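Local atomic coordinates of cytochrome C-type biogenesis protein ccmF (Thermus thermophilus, PDB entry 6ZMQ), a protein that probably handles heme during cytochrome c maturation, as a membrane-bound heme lyase that binds heme b and may also move heme across the membrane. Residues Gly543-Leu555 with Val563-Val575. Sequence-based numbering, arbitrary orientation.
Sequences GGVRMTFQGVRAL and VEALLKTDRFGEV
Ala554 and Val563 form an antiparallel, non-hydrogen-bonded pair, their CA atoms 4.7 Å apart, in the beta hairpin of strands 554-556 and 561-566, at the end of its ladder away from the turn. Beyond this pair the two chains stay side by side but lose regular pairing, an example of a hairpin whose arms run on together with little regular strand pairing. Between the backbones, Gln550 N gives Leu566 O a weak hydrogen bond, N-H...O angle 125°. CA-H...O contacts accompany it: Met547 CA approaches Lys568 O at 3.2 Å with 162° at the hydrogen, and Leu567 CA, Val552 CA and Val563 CA face Thr548 O, Glu564 O and Arg553 O.

Apolar contacts are local. Met547 and Leu567 run alongside each other, SD to CD2 3.8 Å, and strand 617-625 covers both through Leu621 and Leu619. Arg553 bends at chi2 (-26°), laying CD against Leu566 CD1 at 3.6 Å, the two side chains roughly perpendicular.

Apart from these pairs, the extended Gln550 side chain lays its amide end across the aliphatic stem of Lys568; an alanine here would probably uncover that stem and leave the lysine freer to turn.

Charged groups gather at the far end. Lys568 NZ lies at the edge of the Arg546 guanidinium, near its plane, a like-charge approach that Asp570 probably eases. That carboxylate stands almost perpendicular to the guanidinium, and its OD2 is 3.9 Å from Arg546 NH2, a long salt bridge of charges alone, while its OD1 accepts a hydrogen bond from the backbone Arg571 N at 2.8 Å.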
loop_
_atom_site.group_PDB
_atom_site.type_symbol
_atom_site.label_atom_id
_atom_site.label_comp_id
_atom_site.label_asym_id
_atom_site.label_seq_id
_atom_site.Cartn_x
_atom_site.Cartn_y
_atom_site.Cartn_z
ATOM N N GLY A 543 21.566 25.280 9.008
ATOM C CA GLY A 543 20.384 25.401 8.170
ATOM C C GLY A 543 19.322 26.422 8.530
ATOM O O GLY A 543 18.172 26.296 8.098
ATOM N N GLY A 544 19.688 27.448 9.293
ATOM C CA GLY A 544 18.808 28.572 9.537
ATOM C C GLY A 544 18.446 28.834 10.984
ATOM O O GLY A 544 17.903 29.907 11.272
ATOM N N VAL A 545 18.735 27.917 11.906
ATOM C CA VAL A 545 18.470 28.138 13.325
ATOM C C VAL A 545 19.640 27.605 14.143
ATOM O O VAL A 545 20.173 26.526 13.858
ATOM C CB VAL A 545 17.146 27.486 13.782
ATOM C CG1 VAL A 545 15.948 28.289 13.289
ATOM C CG2 VAL A 545 17.064 26.049 13.299
ATOM N N ARG A 546 20.028 28.370 15.158
ATOM C CA ARG A 546 21.158 27.943 16.003
ATOM C C ARG A 546 20.606 27.338 17.283
ATOM O O ARG A 546 19.845 27.994 17.949
ATOM C CB ARG A 546 22.133 29.097 16.259
ATOM C CG ARG A 546 21.789 29.973 17.455
ATOM C CD ARG A 546 22.973 30.564 18.214
ATOM N NE ARG A 546 22.489 31.621 19.087
ATOM C CZ ARG A 546 21.794 31.424 20.195
ATOM N NH1 ARG A 546 21.521 30.200 20.594
ATOM N NH2 ARG A 546 21.371 32.451 20.900
ATOM N N MET A 547 20.939 26.077 17.507
ATOM C CA MET A 547 20.580 25.305 18.683
ATOM C C MET A 547 21.761 25.266 19.649
ATOM O O MET A 547 22.863 25.699 19.316
ATOM C CB MET A 547 20.153 23.906 18.259
ATOM C CG MET A 547 21.155 23.301 17.318
ATOM S SD MET A 547 20.906 21.582 16.906
ATOM C CE MET A 547 21.249 21.706 15.160
ATOM N N THR A 548 21.535 24.742 20.858
ATOM C CA THR A 548 22.602 24.510 21.831
ATOM C C THR A 548 22.165 23.420 22.804
ATOM O O THR A 548 20.972 23.189 23.008
ATOM C CB THR A 548 22.995 25.786 22.603
ATOM O OG1 THR A 548 24.009 25.472 23.566
ATOM C CG2 THR A 548 21.803 26.396 23.313
ATOM N N PHE A 549 23.150 22.753 23.404
ATOM C CA PHE A 549 22.915 21.602 24.273
ATOM C C PHE A 549 22.619 22.070 25.697
ATOM O O PHE A 549 23.303 22.948 26.228
ATOM C CB PHE A 549 24.132 20.666 24.226
ATOM C CG PHE A 549 23.830 19.219 24.569
ATOM C CD1 PHE A 549 23.512 18.837 25.859
ATOM C CD2 PHE A 549 23.832 18.249 23.582
ATOM C CE1 PHE A 549 23.230 17.525 26.164
ATOM C CE2 PHE A 549 23.548 16.931 23.882
ATOM C CZ PHE A 549 23.240 16.579 25.179
ATOM N N GLN A 550 21.591 21.467 26.314
ATOM C CA GLN A 550 21.170 21.827 27.665
ATOM C C GLN A 550 20.978 20.641 28.604
ATOM O O GLN A 550 20.374 20.808 29.667
ATOM C CB GLN A 550 19.872 22.636 27.635
ATOM C CG GLN A 550 20.046 24.050 27.175
ATOM C CD GLN A 550 18.732 24.746 26.969
ATOM O OE1 GLN A 550 17.695 24.113 26.751
ATOM N NE2 GLN A 550 18.755 26.060 27.097
ATOM N N GLY A 551 21.442 19.458 28.244
ATOM C CA GLY A 551 21.420 18.317 29.132
ATOM C C GLY A 551 20.647 17.154 28.546
ATOM O O GLY A 551 20.134 17.201 27.429
ATOM N N VAL A 552 20.594 16.083 29.334
ATOM C CA VAL A 552 19.744 14.935 29.059
ATOM C C VAL A 552 18.797 14.788 30.247
ATOM O O VAL A 552 19.151 15.128 31.383
ATOM C CB VAL A 552 20.572 13.645 28.804
ATOM C CG1 VAL A 552 21.549 13.844 27.638
ATOM C CG2 VAL A 552 21.342 13.165 30.029
ATOM N N ARG A 553 17.565 14.367 29.976
ATOM C CA ARG A 553 16.637 13.982 31.030
ATOM C C ARG A 553 16.436 12.487 30.866
ATOM O O ARG A 553 16.637 11.948 29.775
ATOM C CB ARG A 553 15.243 14.629 30.931
ATOM C CG ARG A 553 15.084 16.150 30.945
ATOM C CD ARG A 553 16.100 17.076 31.614
ATOM N NE ARG A 553 15.927 17.408 33.024
ATOM C CZ ARG A 553 16.899 17.922 33.771
ATOM N NH1 ARG A 553 18.076 18.192 33.222
ATOM N NH2 ARG A 553 16.681 18.227 35.042
ATOM N N ALA A 554 16.068 11.816 31.941
ATOM C CA ALA A 554 15.499 10.482 31.835
ATOM C C ALA A 554 14.012 10.524 32.180
ATOM O O ALA A 554 13.602 11.191 33.136
ATOM C CB ALA A 554 16.245 9.512 32.748
ATOM N N LEU A 555 13.206 9.816 31.387
ATOM C CA LEU A 555 11.761 9.723 31.583
ATOM C C LEU A 555 11.368 8.254 31.557
ATOM O O LEU A 555 11.739 7.533 30.626
ATOM C CB LEU A 555 10.995 10.480 30.490
ATOM C CG LEU A 555 10.977 12.008 30.392
ATOM C CD1 LEU A 555 9.800 12.458 29.540
ATOM C CD2 LEU A 555 10.900 12.643 31.764
ATOM N N VAL A 563 15.229 8.781 26.991
ATOM C CA VAL A 563 16.213 9.815 27.283
ATOM C C VAL A 563 16.157 10.914 26.232
ATOM O O VAL A 563 15.643 10.733 25.119
ATOM C CB VAL A 563 17.649 9.264 27.439
ATOM C CG1 VAL A 563 17.837 8.625 28.818
ATOM C CG2 VAL A 563 17.934 8.251 26.363
ATOM N N GLU A 564 16.713 12.064 26.611
ATOM C CA GLU A 564 16.354 13.369 26.082
ATOM C C GLU A 564 17.587 14.113 25.599
ATOM O O GLU A 564 18.697 13.839 26.049
ATOM C CB GLU A 564 15.648 14.204 27.182
ATOM C CG GLU A 564 14.219 13.795 27.466
ATOM C CD GLU A 564 13.281 14.103 26.335
ATOM O OE1 GLU A 564 13.596 14.985 25.507
ATOM O OE2 GLU A 564 12.245 13.418 26.241
ATOM N N ALA A 565 17.393 14.997 24.625
ATOM C CA ALA A 565 18.288 16.122 24.366
ATOM C C ALA A 565 17.427 17.378 24.269
ATOM O O ALA A 565 16.692 17.558 23.291
ATOM C CB ALA A 565 19.108 15.915 23.094
ATOM N N LEU A 566 17.517 18.244 25.277
ATOM C CA LEU A 566 16.749 19.486 25.314
ATOM C C LEU A 566 17.590 20.591 24.690
ATOM O O LEU A 566 18.717 20.847 25.123
ATOM C CB LEU A 566 16.356 19.861 26.736
ATOM C CG LEU A 566 15.835 18.752 27.631
ATOM C CD1 LEU A 566 17.032 18.049 28.231
ATOM C CD2 LEU A 566 14.947 19.320 28.685
ATOM N N LEU A 567 17.057 21.220 23.656
ATOM C CA LEU A 567 17.780 22.200 22.864
ATOM C C LEU A 567 17.175 23.580 23.117
ATOM O O LEU A 567 16.241 23.712 23.907
ATOM C CB LEU A 567 17.741 21.805 21.383
ATOM C CG LEU A 567 18.721 20.769 20.781
ATOM C CD1 LEU A 567 18.961 19.475 21.587
ATOM C CD2 LEU A 567 18.225 20.393 19.396
ATOM N N LYS A 568 17.767 24.623 22.520
ATOM C CA LYS A 568 17.299 25.999 22.691
ATOM C C LYS A 568 17.429 26.780 21.387
ATOM O O LYS A 568 18.439 26.676 20.698
ATOM C CB LYS A 568 18.097 26.706 23.832
ATOM C CG LYS A 568 18.097 28.250 23.828
ATOM C CD LYS A 568 18.348 28.850 25.217
ATOM C CE LYS A 568 19.794 29.231 25.503
ATOM N NZ LYS A 568 20.491 29.829 24.331
ATOM N N THR A 569 16.413 27.586 21.055
ATOM C CA THR A 569 16.512 28.498 19.919
ATOM C C THR A 569 15.902 29.850 20.279
ATOM O O THR A 569 14.959 29.922 21.071
ATOM C CB THR A 569 15.823 27.944 18.659
ATOM O OG1 THR A 569 16.262 26.602 18.413
ATOM C CG2 THR A 569 16.168 28.801 17.437
ATOM N N ASP A 570 16.453 30.926 19.689
ATOM C CA ASP A 570 15.973 32.326 19.706
ATOM C C ASP A 570 14.561 32.478 19.115
ATOM O O ASP A 570 13.986 31.559 18.475
ATOM C CB ASP A 570 17.013 33.365 19.254
ATOM C CG ASP A 570 17.142 34.581 20.175
ATOM O OD1 ASP A 570 16.169 35.354 20.296
ATOM O OD2 ASP A 570 18.219 34.749 20.776
ATOM N N ARG A 571 14.079 33.702 19.362
ATOM C CA ARG A 571 12.800 34.340 18.978
ATOM C C ARG A 571 11.838 33.355 18.337
ATOM O O ARG A 571 11.200 32.596 19.065
ATOM C CB ARG A 571 13.093 35.437 17.958
ATOM C CG ARG A 571 12.755 36.840 18.434
ATOM C CD ARG A 571 11.271 37.056 18.654
ATOM N NE ARG A 571 10.795 37.346 20.001
ATOM C CZ ARG A 571 11.520 37.815 21.014
ATOM N NH1 ARG A 571 10.938 38.049 22.177
ATOM N NH2 ARG A 571 12.812 38.057 20.871
ATOM N N PHE A 572 11.847 33.313 17.011
ATOM C CA PHE A 572 10.838 32.489 16.347
ATOM C C PHE A 572 11.432 31.221 15.736
ATOM O O PHE A 572 10.701 30.423 15.134
ATOM C CB PHE A 572 10.040 33.323 15.329
ATOM C CG PHE A 572 8.716 32.702 14.949
ATOM C CD1 PHE A 572 7.705 32.589 15.897
ATOM C CD2 PHE A 572 8.476 32.249 13.664
ATOM C CE1 PHE A 572 6.487 32.008 15.577
ATOM C CE2 PHE A 572 7.254 31.688 13.337
ATOM C CZ PHE A 572 6.262 31.558 14.296
ATOM N N GLY A 573 12.739 31.013 15.883
ATOM C CA GLY A 573 13.282 29.671 15.823
ATOM C C GLY A 573 12.677 28.880 16.965
ATOM O O GLY A 573 12.487 29.433 18.054
ATOM N N GLU A 574 12.288 27.633 16.683
ATOM C CA GLU A 574 11.548 26.747 17.581
ATOM C C GLU A 574 12.211 26.579 18.942
ATOM O O GLU A 574 13.229 25.893 19.077
ATOM C CB GLU A 574 11.368 25.387 16.901
ATOM C CG GLU A 574 10.626 25.473 15.564
ATOM C CD GLU A 574 11.508 25.647 14.342
ATOM O OE1 GLU A 574 11.407 26.703 13.679
ATOM O OE2 GLU A 574 12.274 24.717 14.022
ATOM N N VAL A 575 11.583 27.172 19.953
ATOM C CA VAL A 575 12.229 27.421 21.237
ATOM C C VAL A 575 11.975 26.242 22.175
ATOM O O VAL A 575 10.845 25.758 22.307
ATOM C CB VAL A 575 11.809 28.779 21.837
ATOM C CG1 VAL A 575 10.298 28.922 22.040
ATOM C CG2 VAL A 575 12.540 29.035 23.157
#